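Local coordinates for RabGAP/TBC protein (Chlamydomonas reinhardtii, PDB 4P17) that is of unknown function but folds as a flagellar RabGAP TBC domain, a module whose active relatives speed GTP hydrolysis by Rab GTPases, at residues Trp77-Ser81 and Gly82-Lys86; Ile111-Asp114 and Ser115-Thr118; Asn168-Ala171 and Ala172-Leu176; Leu203-Leu206 and Ile207-Leu211; Glu244-Met247 and Arg248-Asp251. All coordinates share one frame; numbering follows the deposited sequence.

Contact 1 (Trp77-Ser81 and Gly82-Lys86); sequences WMETS and GANKK
Met78 and Ala83 make the snug side of this helix-to-helix turn: the thioether chain, bent at both chi2 and chi3, brings CE of Met78 to 3.7 Å from CB of Ala83. Beside them Ser81 OG both donates and accepts. The hydroxyl sits between its own backbone N and carbonyl carbon (chi1 62°), from where OG gives its proton to Trp77 O at 2.7 Å and takes the N-H of Ala83, with N 3.0 Å from OG. Trp77 O thus holds both the hydroxyl and the amide of Ser81. Gly82, at positive phi, is the first residue to leave helical angles and stands at the N-cap position of helix 83-88; a CB there would run into Ser81 O. Met78 O reaches across the break to accept from Asn84 N at 2.9 Å.

The loose side is polar and faces solvent. There Asn84 ND2 donates almost straight (175°) to the anti lone pair of Glu79 OE1 at 3.1 Å. The two side chains cross near a right angle, yet the acceptor lies in the amide plane of Asn84. A water accepts from Lys85 N and lies within bonding distance of Glu79 O.

Helix 169-183 backs the buried side, with Leu175 against Trp77 and Ser81 and with Glu181 and Asp182 salt-bridged to Lys86, while Trp77 meets Phe254 of helix 243-256 edge-to-face.

Contact 2 (Ile111-Asp114 and Ser115-Thr118); sequences IETD and STHT
Ile111 reaches the following loop only through its backbone, its carbonyl O taking a weak hydrogen bond from Ser115 N at 3.4 Å, while its side chain turns to Cys135 and Leu138 of helix 128-144. Glu112 O shares that same N-H of Ser115, here at 3.1 Å, with the donor standing well above the carbonyl plane. At Thr113 the grip doubles. Its O accepts the nearly straight N-H of Thr116 (170°, N to O 2.8 Å) from above the carbonyl plane, and it accepts the hydroxyl too: Thr116 OG1 lies in the plane of that carbonyl, 2.8 Å from Thr113 O. With OG1 between its backbone N and carbonyl carbon (chi1 66°), the hydroxyl faces the preceding turn and reaches this oxygen. Asp114 comes last. Its carbonyl O sits over the centre of the His117 imidazole, 3.9 Å above the ring plane, and CG2 of Thr118 approaches the same Asp114 O to 3.2 Å. The carboxylate looks elsewhere, OD2 being hydrogen-bonded to Tyr150 OH.

Ile111 and Asp114 match the first two positions of the IxxDxxR signature of TBC domains, and His117 stands where the arginine finger would be expected. An imidazole has neither the reach nor the paired N-H groups of a guanidinium, so this turn probably cannot supply a classical arginine finger.

Contact 3 (Asn168-Ala171 and Ala172-Leu176); sequences NEEA and AFWLL
Glu170 lies alongside Trp174 one helical turn further on, the two side chains pointing the same way. From CB, which itself heads away from Ala172-Leu176, the chain runs out extended, CG standing opposite the backbone N (chi1 173°). CG then passes close to the indole, 3.4 Å from Trp174 CD1. CD lies at the edge of the ring, in its plane. At the tip OE2 takes the indole N-H on its anti lone pair, 3.1 Å from Trp174 NE1. The oxygen lies near the ring plane, although carboxylate and indole are turned 38° apart. One face of the same indole is covered by Phe173, whose CE2 stands 3.6 Å above the plane over its centre.

Behind this pair the helix begins with a proper cap: Asn168 OD1 accepts Ala171 N at 3.0 Å, and Asn168 O bonds Ala172 N. Met78, Ala83 and Lys87 pack round Trp174, and Glu169 forms a salt bridge with Arg136. A leucine in place of Glu170 would probably leave the indole N-H without this acceptor and the ring less firmly fixed in its rotation.

Chemically, two carboxylates in the first turn would probably suit the positive end of the helix dipole, and one of them also satisfies the polar atom of a largely buried tryptophan.

Contact 4 (Leu203-Leu206 and Ile207-Leu211); sequences LDEL and IGTKL
Leu206 and Lys210 run side by side in the last turns of helix 201-210, an amphipathic alpha helix of the all-helical TBC fold. The two chains point the same way, and CD2 of Leu206 lies 3.8 Å from CE of Lys210, so the lysine is carried outward along the leucine on its aliphatic part. Leu203 and Ile207 are set differently: they cross at a slant, with CG of Leu203 4.1 Å from CD1 of Ile207. Because CG1 of Ile207 stands beside its own backbone N (chi1 -72°), that branch leans back over the preceding turn, 3.2 Å from Leu203 O. The third pair, Glu205 and Thr209, meets near a right angle on the exposed flank, where the bent carboxylate chain lays OE2 3.4 Å from CG2 of Thr209.

The apolar flank is pressed between other helices. Leu203 touches Ala229 and Tyr233 of helix 226-234, Leu206 packs on Phe262 and Leu266 of helix 259-271, and Ile207 reaches Phe218 of helix 212-221. Asp204 OD1 is hydrogen-bonded to Gln215 NE2, tying this helix to the one that follows it.

In Thr209 the hydroxyl sits between the backbone N and the carbonyl carbon (chi1 61°), which places OG1 3.0 Å from Leu206 O and 3.2 Å from Glu205 O, where it could bond to either carbonyl.

Contact 5 (Glu244-Met247 and Arg248-Asp251); sequences ETVM and RTWD
Val246 presses its CG1 on one face of the Trp250 indole within helix 243-256, in a segment whose Arg248-x-Trp250-Asp251 residues form an R-x-W-D sequence that recurs in TBC domains. The methyl lies 3.7 Å from the centroid of the five-membered ring and 23° off its normal, a CH-pi contact displaced toward the rim, where CG1 comes 3.4 Å from NE1. Trp250 and Val246 point the same way, since the indole's CG stands beside the backbone N (chi1 -75°) and the ring lies alongside the valine. Met247 adds a Met-aromatic contact: its SD is 4.7 Å from the centroid of the six-membered ring of Trp250, approaching obliquely.

The backbone beneath is gripped unevenly. Arg248 N and Thr249 N make weak bonds to the turn before them, whereas Asp251 N is tightly held by Met247 O.

Further out, Trp250 NE1 donates to Leu236 O, and Leu160 of helix 153-164 packs on Val246, Met247 and the indole. Asp251 is anchored by Trp77 NE1 and by a salt bridge to Arg73; Arg248 pairs with Asp300 and bonds Arg65 O. An alanine at Trp250 would probably leave Leu236 O without its donor and open a gap beside Val246 CG1 and Met247 SD.

One carbonyl oxygen serves two donors: Val246 O takes Trp250 N at 3.0 Å and, on a lone pair in the carbonyl plane, the hydroxyl of Thr249, whose OG1 is only 2.6 Å from Val246 O.

All five contacts fall in chain order within one all-helical TBC domain. Contact 5, on helix 243-256, lies nearest the middle, about 6 Å from the chain centre. Contact 1, where helices 73-80 and 83-88 meet, bridges inward: Trp77, the tryptophan of the RxxxW signature, bonds Asp251 and packs on Met247 and Trp250 of contact 5, while Met78, Ser81 and Ala83 rest on contact 3, in helix 169-183, centres about 10 Å apart. Contact 4, on helix 201-210, lies across the chain centre from contact 3, about 35 Å away between centres. Packing thus joins that signature to 248-251, whereas contact 2, at the end of helix 108-114 with a histidine at the probable finger position, stays peripheral.

Contact 1 (Trp77-Ser81 and Gly82-Lys86)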
loop_
_atom_site.group_PDB
_atom_site.type_symbol
_atom_site.label_atom_id
_atom_site.label_comp_id
_atom_site.label_asym_id
_atom_site.label_seq_id
_atom_site.Cartn_x
_atom_site.Cartn_y
_atom_site.Cartn_z
ATOM N N TRP A 77 2.978 6.244 10.752
ATOM C CA TRP A 77 3.517 6.288 9.405
ATOM C C TRP A 77 4.389 7.494 9.161
ATOM O O TRP A 77 5.409 7.396 8.512
ATOM C CB TRP A 77 2.420 6.322 8.378
ATOM C CG TRP A 77 1.702 5.053 8.197
ATOM C CD1 TRP A 77 1.917 3.868 8.862
ATOM C CD2 TRP A 77 0.627 4.815 7.285
ATOM N NE1 TRP A 77 1.019 2.915 8.422
ATOM C CE2 TRP A 77 0.214 3.483 7.464
ATOM C CE3 TRP A 77 -0.059 5.613 6.372
ATOM C CZ2 TRP A 77 -0.821 2.921 6.718
ATOM C CZ3 TRP A 77 -1.089 5.059 5.641
ATOM C CH2 TRP A 77 -1.459 3.718 5.811
ATOM N N MET A 78 3.922 8.644 9.617
ATOM C CA MET A 78 4.621 9.894 9.323
ATOM C C MET A 78 5.989 9.912 10.001
ATOM O O MET A 78 6.945 10.465 9.467
ATOM C CB MET A 78 3.803 11.091 9.745
ATOM C CG MET A 78 2.518 11.323 8.929
ATOM S SD MET A 78 2.733 11.635 7.165
ATOM C CE MET A 78 3.520 13.249 7.191
ATOM N N GLU A 79 6.091 9.268 11.154
ATOM C CA GLU A 79 7.387 9.149 11.835
ATOM C C GLU A 79 8.284 8.031 11.260
ATOM O O GLU A 79 9.419 8.281 10.845
ATOM C CB GLU A 79 7.163 8.904 13.333
ATOM C CG GLU A 79 8.451 8.755 14.153
ATOM C CD GLU A 79 9.281 10.018 14.174
ATOM O OE1 GLU A 79 8.758 11.088 13.789
ATOM O OE2 GLU A 79 10.464 9.938 14.564
ATOM N N THR A 80 7.796 6.793 11.209
ATOM C CA THR A 80 8.659 5.721 10.711
ATOM C C THR A 80 9.076 5.902 9.236
ATOM O O THR A 80 10.146 5.458 8.852
ATOM C CB THR A 80 7.988 4.328 10.853
ATOM O OG1 THR A 80 6.777 4.287 10.097
ATOM C CG2 THR A 80 7.651 4.029 12.275
ATOM N N SER A 81 8.257 6.547 8.408
ATOM C CA SER A 81 8.601 6.677 6.979
ATOM C C SER A 81 9.699 7.705 6.791
ATOM O O SER A 81 10.294 7.798 5.745
ATOM C CB SER A 81 7.428 7.135 6.142
ATOM O OG SER A 81 7.021 8.437 6.581
ATOM N N GLY A 82 9.895 8.529 7.799
ATOM C CA GLY A 82 10.768 9.666 7.676
ATOM C C GLY A 82 10.113 10.912 7.113
ATOM O O GLY A 82 10.787 11.922 6.915
ATOM N N ALA A 83 8.811 10.869 6.854
ATOM C CA ALA A 83 8.118 12.042 6.307
ATOM C C ALA A 83 8.137 13.246 7.257
ATOM O O ALA A 83 8.148 14.399 6.782
ATOM C CB ALA A 83 6.686 11.700 5.948
ATOM N N ASN A 84 8.129 13.002 8.569
ATOM C CA ASN A 84 8.159 14.109 9.550
ATOM C C ASN A 84 9.467 14.872 9.438
ATOM O O ASN A 84 9.483 16.099 9.480
ATOM C CB ASN A 84 7.984 13.608 10.978
ATOM C CG ASN A 84 6.530 13.316 11.339
ATOM O OD1 ASN A 84 5.616 13.893 10.780
ATOM N ND2 ASN A 84 6.324 12.378 12.276
ATOM N N LYS A 85 10.546 14.119 9.274
ATOM C CA LYS A 85 11.879 14.689 9.145
ATOM C C LYS A 85 12.004 15.461 7.843
ATOM O O LYS A 85 12.639 16.503 7.806
ATOM C CB LYS A 85 12.950 13.605 9.182
ATOM C CG LYS A 85 13.055 12.838 10.490
ATOM C CD LYS A 85 14.047 11.667 10.389
ATOM C CE LYS A 85 13.540 10.529 9.495
ATOM N NZ LYS A 85 14.649 9.728 8.883
ATOM N N LYS A 86 11.387 14.967 6.774
ATOM C CA LYS A 86 11.450 15.686 5.502
ATOM C C LYS A 86 10.647 16.957 5.591
ATOM O O LYS A 86 11.117 18.011 5.147
ATOM C CB LYS A 86 10.940 14.829 4.338
ATOM C CG LYS A 86 11.713 13.552 4.158
ATOM C CD LYS A 86 11.047 12.652 3.175
ATOM C CE LYS A 86 11.271 13.150 1.753
ATOM N NZ LYS A 86 12.683 13.032 1.314
HETATM O O HOH W 1 10.166 11.222 10.459
#

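Contact 2 (Ile111-Asp114 and Ser115-Thr118)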
loop_
_atom_site.group_PDB
_atom_site.type_symbol
_atom_site.label_atom_id
_atom_site.label_comp_id
_atom_site.label_asym_id
_atom_site.label_seq_id
_atom_site.Cartn_x
_atom_site.Cartn_y
_atom_site.Cartn_z
ATOM N N ILE A 111 -3.321 13.726 -14.398
ATOM C CA ILE A 111 -3.843 13.474 -13.058
ATOM C C ILE A 111 -5.358 13.520 -13.047
ATOM O O ILE A 111 -6.012 12.581 -12.560
ATOM C CB ILE A 111 -3.293 14.480 -12.023
ATOM C CG1 ILE A 111 -1.793 14.301 -11.875
ATOM C CG2 ILE A 111 -3.932 14.250 -10.684
ATOM C CD1 ILE A 111 -1.129 15.446 -11.213
ATOM N N GLU A 112 -5.943 14.575 -13.621
ATOM C CA GLU A 112 -7.411 14.685 -13.606
ATOM C C GLU A 112 -8.101 13.537 -14.315
ATOM O O GLU A 112 -9.060 12.978 -13.809
ATOM C CB GLU A 112 -7.876 15.973 -14.256
ATOM C CG GLU A 112 -7.503 17.253 -13.502
ATOM C CD GLU A 112 -7.698 18.500 -14.369
ATOM O OE1 GLU A 112 -8.147 18.350 -15.524
ATOM O OE2 GLU A 112 -7.372 19.622 -13.912
ATOM N N THR A 113 -7.630 13.201 -15.505
ATOM C CA THR A 113 -8.223 12.105 -16.265
ATOM C C THR A 113 -8.060 10.756 -15.551
ATOM O O THR A 113 -8.990 9.940 -15.519
ATOM C CB THR A 113 -7.610 12.055 -17.687
ATOM O OG1 THR A 113 -7.901 13.278 -18.350
ATOM C CG2 THR A 113 -8.170 10.892 -18.497
ATOM N N ASP A 114 -6.896 10.500 -14.972
ATOM C CA ASP A 114 -6.726 9.235 -14.244
ATOM C C ASP A 114 -7.768 9.102 -13.102
ATOM O O ASP A 114 -8.047 8.007 -12.645
ATOM C CB ASP A 114 -5.286 9.118 -13.718
ATOM C CG ASP A 114 -4.235 8.920 -14.844
ATOM O OD1 ASP A 114 -4.565 8.910 -16.072
ATOM O OD2 ASP A 114 -3.041 8.801 -14.506
ATOM N N SER A 115 -8.388 10.206 -12.687
ATOM C CA SER A 115 -9.472 10.161 -11.688
ATOM C C SER A 115 -10.883 9.897 -12.242
ATOM O O SER A 115 -11.845 9.808 -11.478
ATOM C CB SER A 115 -9.483 11.473 -10.908
ATOM O OG SER A 115 -8.366 11.547 -10.036
ATOM N N THR A 116 -11.035 9.767 -13.543
ATOM C CA THR A 116 -12.336 9.448 -14.071
ATOM C C THR A 116 -12.550 7.931 -14.064
ATOM O O THR A 116 -13.582 7.449 -14.516
ATOM C CB THR A 116 -12.514 10.007 -15.470
ATOM O OG1 THR A 116 -11.608 9.352 -16.365
ATOM C CG2 THR A 116 -12.259 11.535 -15.454
ATOM N N HIS A 117 -11.603 7.161 -13.535
ATOM C CA HIS A 117 -11.864 5.720 -13.429
ATOM C C HIS A 117 -11.269 5.061 -12.175
ATOM O O HIS A 117 -11.469 3.860 -11.925
ATOM C CB HIS A 117 -11.399 5.008 -14.723
ATOM C CG HIS A 117 -10.000 5.317 -15.146
ATOM N ND1 HIS A 117 -9.696 6.330 -16.029
ATOM C CD2 HIS A 117 -8.827 4.703 -14.858
ATOM C CE1 HIS A 117 -8.392 6.346 -16.246
ATOM N NE2 HIS A 117 -7.842 5.370 -15.547
ATOM N N THR A 118 -10.580 5.850 -11.362
ATOM C CA THR A 118 -10.186 5.393 -10.036
ATOM C C THR A 118 -11.309 5.699 -9.037
ATOM O O THR A 118 -12.153 6.557 -9.304
ATOM C CB THR A 118 -8.899 6.070 -9.568
ATOM O OG1 THR A 118 -9.088 7.479 -9.607
ATOM C CG2 THR A 118 -7.716 5.697 -10.468
#

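Contact 3 (Asn168-Ala171 and Ala172-Leu176)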
loop_
_atom_site.group_PDB
_atom_site.type_symbol
_atom_site.label_atom_id
_atom_site.label_comp_id
_atom_site.label_asym_id
_atom_site.label_seq_id
_atom_site.Cartn_x
_atom_site.Cartn_y
_atom_site.Cartn_z
ATOM N N ASN A 168 -5.821 14.449 5.351
ATOM C CA ASN A 168 -4.736 15.421 5.544
ATOM C C ASN A 168 -3.810 15.458 4.339
ATOM O O ASN A 168 -2.950 14.586 4.189
ATOM C CB ASN A 168 -3.942 15.075 6.796
ATOM C CG ASN A 168 -2.996 16.177 7.199
ATOM O OD1 ASN A 168 -2.360 16.805 6.350
ATOM N ND2 ASN A 168 -2.903 16.428 8.504
ATOM N N GLU A 169 -3.988 16.464 3.484
ATOM C CA GLU A 169 -3.301 16.512 2.199
ATOM C C GLU A 169 -1.805 16.734 2.342
ATOM O O GLU A 169 -1.023 16.152 1.601
ATOM C CB GLU A 169 -3.880 17.615 1.320
ATOM C CG GLU A 169 -5.376 17.586 1.216
ATOM C CD GLU A 169 -5.912 18.823 0.566
ATOM O OE1 GLU A 169 -5.123 19.514 -0.130
ATOM O OE2 GLU A 169 -7.113 19.095 0.755
ATOM N N GLU A 170 -1.400 17.616 3.256
ATOM C CA GLU A 170 0.019 17.869 3.403
ATOM C C GLU A 170 0.705 16.620 3.952
ATOM O O GLU A 170 1.823 16.282 3.546
ATOM C CB GLU A 170 0.296 19.076 4.310
ATOM C CG GLU A 170 1.770 19.231 4.588
ATOM C CD GLU A 170 2.167 20.589 5.133
ATOM O OE1 GLU A 170 1.280 21.392 5.456
ATOM O OE2 GLU A 170 3.378 20.838 5.261
ATOM N N ALA A 171 0.036 15.909 4.852
ATOM C CA ALA A 171 0.602 14.651 5.352
ATOM C C ALA A 171 0.804 13.656 4.201
ATOM O O ALA A 171 1.819 12.981 4.087
ATOM C CB ALA A 171 -0.299 14.055 6.408
ATOM N N ALA A 172 -0.201 13.553 3.380
ATOM C CA ALA A 172 -0.148 12.646 2.244
ATOM C C ALA A 172 0.978 13.033 1.297
ATOM O O ALA A 172 1.718 12.183 0.821
ATOM C CB ALA A 172 -1.496 12.633 1.549
ATOM N N PHE A 173 1.153 14.335 1.062
ATOM C CA PHE A 173 2.263 14.819 0.269
ATOM C C PHE A 173 3.642 14.415 0.842
ATOM O O PHE A 173 4.511 13.951 0.131
ATOM C CB PHE A 173 2.173 16.346 0.146
ATOM C CG PHE A 173 3.366 16.963 -0.519
ATOM C CD1 PHE A 173 3.414 17.100 -1.906
ATOM C CD2 PHE A 173 4.418 17.446 0.250
ATOM C CE1 PHE A 173 4.501 17.687 -2.519
ATOM C CE2 PHE A 173 5.540 18.010 -0.353
ATOM C CZ PHE A 173 5.573 18.154 -1.725
ATOM N N TRP A 174 3.836 14.554 2.146
ATOM C CA TRP A 174 5.135 14.247 2.708
ATOM C C TRP A 174 5.357 12.714 2.800
ATOM O O TRP A 174 6.491 12.230 2.655
ATOM C CB TRP A 174 5.288 14.941 4.066
ATOM C CG TRP A 174 5.475 16.406 3.879
ATOM C CD1 TRP A 174 4.637 17.409 4.270
ATOM C CD2 TRP A 174 6.588 17.041 3.238
ATOM N NE1 TRP A 174 5.175 18.641 3.923
ATOM C CE2 TRP A 174 6.360 18.436 3.273
ATOM C CE3 TRP A 174 7.753 16.564 2.636
ATOM C CZ2 TRP A 174 7.264 19.354 2.729
ATOM C CZ3 TRP A 174 8.630 17.466 2.065
ATOM C CH2 TRP A 174 8.385 18.851 2.129
ATOM N N LEU A 175 4.283 11.958 2.970
ATOM C CA LEU A 175 4.403 10.489 2.989
ATOM C C LEU A 175 4.732 9.967 1.586
ATOM O O LEU A 175 5.545 9.055 1.435
ATOM C CB LEU A 175 3.131 9.840 3.539
ATOM C CG LEU A 175 3.149 8.319 3.763
ATOM C CD1 LEU A 175 4.088 7.878 4.912
ATOM C CD2 LEU A 175 1.739 7.847 4.087
ATOM N N LEU A 176 4.099 10.540 0.566
ATOM C CA LEU A 176 4.410 10.213 -0.814
ATOM C C LEU A 176 5.899 10.536 -1.101
ATOM O O LEU A 176 6.614 9.749 -1.708
ATOM C CB LEU A 176 3.481 10.982 -1.753
ATOM C CG LEU A 176 3.703 10.727 -3.247
ATOM C CD1 LEU A 176 3.385 9.268 -3.631
ATOM C CD2 LEU A 176 2.868 11.692 -4.066
#

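Contact 4 (Leu203-Leu206 and Ile207-Leu211)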
loop_
_atom_site.group_PDB
_atom_site.type_symbol
_atom_site.label_atom_id
_atom_site.label_comp_id
_atom_site.label_asym_id
_atom_site.label_seq_id
_atom_site.Cartn_x
_atom_site.Cartn_y
_atom_site.Cartn_z
ATOM N N LEU A 203 10.624 -12.307 -6.529
ATOM C CA LEU A 203 9.398 -13.070 -6.462
ATOM C C LEU A 203 9.487 -14.375 -7.281
ATOM O O LEU A 203 9.050 -15.443 -6.832
ATOM C CB LEU A 203 8.233 -12.186 -6.947
ATOM C CG LEU A 203 6.841 -12.800 -6.877
ATOM C CD1 LEU A 203 6.504 -13.251 -5.454
ATOM C CD2 LEU A 203 5.806 -11.823 -7.402
ATOM N N ASP A 204 10.039 -14.317 -8.485
ATOM C CA ASP A 204 10.143 -15.529 -9.302
ATOM C C ASP A 204 11.068 -16.542 -8.604
ATOM O O ASP A 204 10.815 -17.740 -8.619
ATOM C CB ASP A 204 10.663 -15.196 -10.706
ATOM C CG ASP A 204 10.430 -16.320 -11.717
ATOM O OD1 ASP A 204 9.382 -17.016 -11.673
ATOM O OD2 ASP A 204 11.313 -16.501 -12.574
ATOM N N GLU A 205 12.131 -16.060 -7.971
ATOM C CA GLU A 205 13.022 -16.951 -7.243
ATOM C C GLU A 205 12.262 -17.559 -6.101
ATOM O O GLU A 205 12.296 -18.785 -5.901
ATOM C CB GLU A 205 14.260 -16.231 -6.698
ATOM C CG GLU A 205 15.210 -17.153 -5.929
ATOM C CD GLU A 205 15.885 -18.180 -6.830
ATOM O OE1 GLU A 205 16.056 -17.901 -8.032
ATOM O OE2 GLU A 205 16.227 -19.274 -6.332
ATOM N N LEU A 206 11.573 -16.708 -5.336
ATOM C CA LEU A 206 10.841 -17.219 -4.191
ATOM C C LEU A 206 9.790 -18.239 -4.592
ATOM O O LEU A 206 9.564 -19.187 -3.864
ATOM C CB LEU A 206 10.183 -16.079 -3.419
ATOM C CG LEU A 206 11.191 -15.248 -2.632
ATOM C CD1 LEU A 206 10.559 -13.885 -2.229
ATOM C CD2 LEU A 206 11.649 -16.028 -1.424
ATOM N N ILE A 207 9.144 -18.029 -5.732
ATOM C CA ILE A 207 8.142 -18.987 -6.213
ATOM C C ILE A 207 8.835 -20.321 -6.445
ATOM O O ILE A 207 8.347 -21.375 -6.017
ATOM C CB ILE A 207 7.453 -18.474 -7.519
ATOM C CG1 ILE A 207 6.521 -17.302 -7.200
ATOM C CG2 ILE A 207 6.618 -19.585 -8.220
ATOM C CD1 ILE A 207 6.111 -16.527 -8.433
ATOM N N GLY A 208 9.992 -20.283 -7.109
ATOM C CA GLY A 208 10.687 -21.514 -7.439
ATOM C C GLY A 208 11.190 -22.255 -6.204
ATOM O O GLY A 208 11.198 -23.495 -6.153
ATOM N N THR A 209 11.606 -21.500 -5.201
ATOM C CA THR A 209 12.137 -22.074 -3.963
ATOM C C THR A 209 11.052 -22.547 -2.996
ATOM O O THR A 209 11.101 -23.671 -2.488
ATOM C CB THR A 209 13.034 -21.058 -3.235
ATOM O OG1 THR A 209 12.276 -19.893 -2.889
ATOM C CG2 THR A 209 14.123 -20.662 -4.115
ATOM N N LYS A 210 10.060 -21.692 -2.776
ATOM C CA LYS A 210 9.020 -21.904 -1.775
ATOM C C LYS A 210 7.764 -22.576 -2.308
ATOM O O LYS A 210 7.041 -23.221 -1.541
ATOM C CB LYS A 210 8.622 -20.568 -1.142
ATOM C CG LYS A 210 9.766 -19.824 -0.493
ATOM C CD LYS A 210 9.353 -19.215 0.829
ATOM C CE LYS A 210 10.380 -18.240 1.365
ATOM N NZ LYS A 210 9.788 -17.400 2.442
ATOM N N LEU A 211 7.522 -22.443 -3.608
ATOM C CA LEU A 211 6.279 -22.877 -4.211
ATOM C C LEU A 211 6.595 -23.621 -5.507
ATOM O O LEU A 211 6.110 -23.270 -6.570
ATOM C CB LEU A 211 5.359 -21.672 -4.444
ATOM C CG LEU A 211 4.940 -20.872 -3.198
ATOM C CD1 LEU A 211 4.181 -19.608 -3.594
ATOM C CD2 LEU A 211 4.105 -21.711 -2.227
#

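Contact 5 (Glu244-Met247 and Arg248-Asp251)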
loop_
_atom_site.group_PDB
_atom_site.type_symbol
_atom_site.label_atom_id
_atom_site.label_comp_id
_atom_site.label_asym_id
_atom_site.label_seq_id
_atom_site.Cartn_x
_atom_site.Cartn_y
_atom_site.Cartn_z
ATOM N N GLU A 244 -8.255 -2.300 4.068
ATOM C CA GLU A 244 -7.686 -2.504 5.400
ATOM C C GLU A 244 -6.529 -3.505 5.308
ATOM O O GLU A 244 -5.586 -3.465 6.109
ATOM C CB GLU A 244 -8.744 -2.981 6.388
ATOM C CG GLU A 244 -9.843 -1.999 6.566
ATOM C CD GLU A 244 -10.849 -2.428 7.567
ATOM O OE1 GLU A 244 -10.459 -2.664 8.729
ATOM O OE2 GLU A 244 -12.033 -2.556 7.179
ATOM N N THR A 245 -6.581 -4.370 4.297
ATOM C CA THR A 245 -5.498 -5.333 4.104
ATOM C C THR A 245 -4.294 -4.580 3.540
ATOM O O THR A 245 -3.151 -4.800 3.968
ATOM C CB THR A 245 -5.941 -6.443 3.195
ATOM O OG1 THR A 245 -7.064 -7.071 3.813
ATOM C CG2 THR A 245 -4.879 -7.447 2.992
ATOM N N VAL A 246 -4.561 -3.688 2.588
ATOM C CA VAL A 246 -3.503 -2.858 2.015
ATOM C C VAL A 246 -2.753 -2.119 3.126
ATOM O O VAL A 246 -1.513 -2.103 3.136
ATOM C CB VAL A 246 -4.046 -1.814 1.013
ATOM C CG1 VAL A 246 -2.917 -0.911 0.500
ATOM C CG2 VAL A 246 -4.737 -2.456 -0.168
ATOM N N MET A 247 -3.485 -1.518 4.062
ATOM C CA MET A 247 -2.841 -0.663 5.071
ATOM C C MET A 247 -1.920 -1.465 5.971
ATOM O O MET A 247 -0.928 -0.940 6.477
ATOM C CB MET A 247 -3.866 0.064 5.949
ATOM C CG MET A 247 -4.937 0.764 5.212
ATOM S SD MET A 247 -4.301 2.078 4.211
ATOM C CE MET A 247 -5.894 2.733 3.654
ATOM N N ARG A 248 -2.210 -2.748 6.168
ATOM C CA ARG A 248 -1.288 -3.562 6.941
ATOM C C ARG A 248 0.018 -3.791 6.199
ATOM O O ARG A 248 1.113 -3.811 6.806
ATOM C CB ARG A 248 -1.920 -4.902 7.288
ATOM C CG ARG A 248 -2.945 -4.815 8.388
ATOM C CD ARG A 248 -2.296 -4.677 9.761
ATOM N NE ARG A 248 -1.379 -5.774 10.057
ATOM C CZ ARG A 248 -1.773 -6.972 10.496
ATOM N NH1 ARG A 248 -3.067 -7.213 10.724
ATOM N NH2 ARG A 248 -0.877 -7.914 10.732
ATOM N N THR A 249 -0.056 -3.949 4.889
ATOM C CA THR A 249 1.180 -4.017 4.099
ATOM C C THR A 249 1.951 -2.689 4.231
ATOM O O THR A 249 3.192 -2.655 4.351
ATOM C CB THR A 249 0.948 -4.343 2.598
ATOM O OG1 THR A 249 0.473 -3.202 1.882
ATOM C CG2 THR A 249 -0.017 -5.511 2.401
ATOM N N TRP A 250 1.207 -1.601 4.247
ATOM C CA TRP A 250 1.817 -0.275 4.322
ATOM C C TRP A 250 2.435 -0.016 5.690
ATOM O O TRP A 250 3.526 0.603 5.796
ATOM C CB TRP A 250 0.765 0.788 3.993
ATOM C CG TRP A 250 0.407 0.881 2.502
ATOM C CD1 TRP A 250 0.721 -0.041 1.490
ATOM C CD2 TRP A 250 -0.311 1.947 1.864
ATOM N NE1 TRP A 250 0.237 0.429 0.279
ATOM C CE2 TRP A 250 -0.410 1.630 0.486
ATOM C CE3 TRP A 250 -0.874 3.155 2.325
ATOM C CZ2 TRP A 250 -1.062 2.475 -0.440
ATOM C CZ3 TRP A 250 -1.530 3.991 1.389
ATOM C CH2 TRP A 250 -1.603 3.643 0.030
ATOM N N ASP A 251 1.769 -0.489 6.743
ATOM C CA ASP A 251 2.359 -0.443 8.101
ATOM C C ASP A 251 3.808 -0.914 8.063
ATOM O O ASP A 251 4.717 -0.230 8.485
ATOM C CB ASP A 251 1.610 -1.311 9.116
ATOM C CG ASP A 251 0.204 -0.788 9.451
ATOM O OD1 ASP A 251 -0.057 0.392 9.196
ATOM O OD2 ASP A 251 -0.623 -1.571 9.998
#